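Local coordinates for Ice-binding protein isoform1a (Antarctomyces psychrotrophicus, PDB 7BWX) that probably binds to the prism planes of ice crystals and so acts as an antifreeze protein in an Antarctic ascomycete fungus, at residues A[177-182]-A[189-194]. The protein carries 1 engineered substitution. Numbering follows the deposited sequence.
Sequences ALIAAQ and GALLAG
I179 and L191 meet in the interior of a right-handed beta-helix, projecting inward from strands on two different faces of the solenoid. The axes of strands 179-181 and 190-192 come no closer than 8.5 Å, their N-to-C directions 144° apart, so side chains, rather than a backbone bonding network, fill the space between them. The tight part of the contact centres on I179. Its CG1 lies anti to the carbonyl carbon (chi1 -59°), and with the chain extended beyond it CD1 reaches the opposing backbone, 3.6 Å from L192 N. The other branch, CG2, turns to L191 and rests 4.0 Å from its CD2, the two side chains crossing at a slant. On the flank of the isoleucine, A193 CB sits 4.0 Å from CD1. V173, on the neighbouring strand 172-175, touches both I179 and L191 and continues the apolar core. An alanine in place of I179 would probably open a gap over the L191–L192 backbone and leave L191 CD2 without its branched partner. Packing slackens toward A181, whose CB comes no nearer than 4.5 Å to L191 CD1, although L199 of strand 197-200 touches both residues. The CB atoms of L178, just before strand 179-181, and of A180 within it point away from segment 189-194, and both residues are partly exposed. At the other end, where the two segments converge at a corner of the coil, A177 and G194 are also partly exposed. Here A177 O takes a weak, bent hydrogen bond from G194 N (3.0 Å, N-H...O angle 135°), while A193 CB packs against the same oxygen at 3.5 Å.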
# COMPACT_ATOMS: atom_id res chain seq x y z
N ALA A 177 -9.53 -4.58 3.99
CA ALA A 177 -10.66 -4.65 3.04
C ALA A 177 -10.26 -3.94 1.72
O ALA A 177 -9.35 -4.43 1.06
CB ALA A 177 -11.86 -4.06 3.71
N LEU A 178 -10.96 -2.88 1.33
CA LEU A 178 -10.90 -2.33 -0.04
C LEU A 178 -9.67 -1.43 -0.17
O LEU A 178 -9.36 -0.73 0.81
CB LEU A 178 -12.15 -1.50 -0.30
CG LEU A 178 -12.32 -0.99 -1.73
CD1 LEU A 178 -12.67 -2.18 -2.62
CD2 LEU A 178 -13.44 0.06 -1.82
N ILE A 179 -9.05 -1.42 -1.36
CA ILE A 179 -8.10 -0.33 -1.74
C ILE A 179 -8.66 0.31 -2.98
O ILE A 179 -8.80 -0.40 -3.98
CB ILE A 179 -6.66 -0.79 -1.92
CG1 ILE A 179 -6.11 -1.42 -0.66
CG2 ILE A 179 -5.76 0.39 -2.35
CD1 ILE A 179 -4.78 -2.06 -0.81
N ALA A 180 -8.93 1.61 -2.94
CA ALA A 180 -9.42 2.39 -4.09
C ALA A 180 -8.37 3.46 -4.42
O ALA A 180 -8.07 4.30 -3.57
CB ALA A 180 -10.75 2.99 -3.80
N ALA A 181 -7.78 3.37 -5.60
CA ALA A 181 -6.86 4.39 -6.13
C ALA A 181 -7.67 5.24 -7.11
O ALA A 181 -8.12 4.74 -8.16
CB ALA A 181 -5.66 3.71 -6.70
N GLN A 182 -7.90 6.49 -6.75
CA GLN A 182 -8.68 7.43 -7.58
C GLN A 182 -7.80 7.96 -8.73
O GLN A 182 -6.57 7.71 -8.75
CB GLN A 182 -9.25 8.54 -6.71
CG GLN A 182 -10.28 8.00 -5.72
CD GLN A 182 -10.86 9.06 -4.81
OE1 GLN A 182 -10.31 10.12 -4.61
NE2 GLN A 182 -12.02 8.75 -4.27
N GLY A 189 5.41 1.16 -4.69
CA GLY A 189 5.06 0.19 -3.64
C GLY A 189 4.07 -0.80 -4.19
O GLY A 189 4.27 -1.28 -5.34
N ALA A 190 3.02 -1.09 -3.44
CA ALA A 190 2.11 -2.20 -3.76
C ALA A 190 0.76 -1.98 -3.10
O ALA A 190 0.73 -1.31 -2.06
CB ALA A 190 2.75 -3.49 -3.32
N LEU A 191 -0.29 -2.50 -3.72
CA LEU A 191 -1.67 -2.45 -3.21
C LEU A 191 -2.12 -3.88 -2.90
O LEU A 191 -2.41 -4.62 -3.85
CB LEU A 191 -2.58 -1.77 -4.24
CG LEU A 191 -2.11 -0.38 -4.69
CD1 LEU A 191 -3.06 0.18 -5.70
CD2 LEU A 191 -1.93 0.58 -3.54
N LEU A 192 -2.09 -4.27 -1.61
CA LEU A 192 -2.40 -5.65 -1.17
C LEU A 192 -3.68 -5.61 -0.34
O LEU A 192 -3.64 -5.24 0.87
CB LEU A 192 -1.20 -6.18 -0.37
CG LEU A 192 0.16 -6.10 -1.04
CD1 LEU A 192 1.21 -6.72 -0.17
CD2 LEU A 192 0.20 -6.77 -2.39
N ALA A 193 -4.80 -5.87 -1.00
CA ALA A 193 -6.16 -5.68 -0.46
C ALA A 193 -6.68 -6.98 0.14
O ALA A 193 -6.23 -8.05 -0.31
CB ALA A 193 -7.12 -5.20 -1.50
N GLY A 194 -7.57 -6.86 1.11
CA GLY A 194 -8.25 -8.03 1.69
C GLY A 194 -9.57 -8.30 0.98
O GLY A 194 -10.18 -9.35 1.25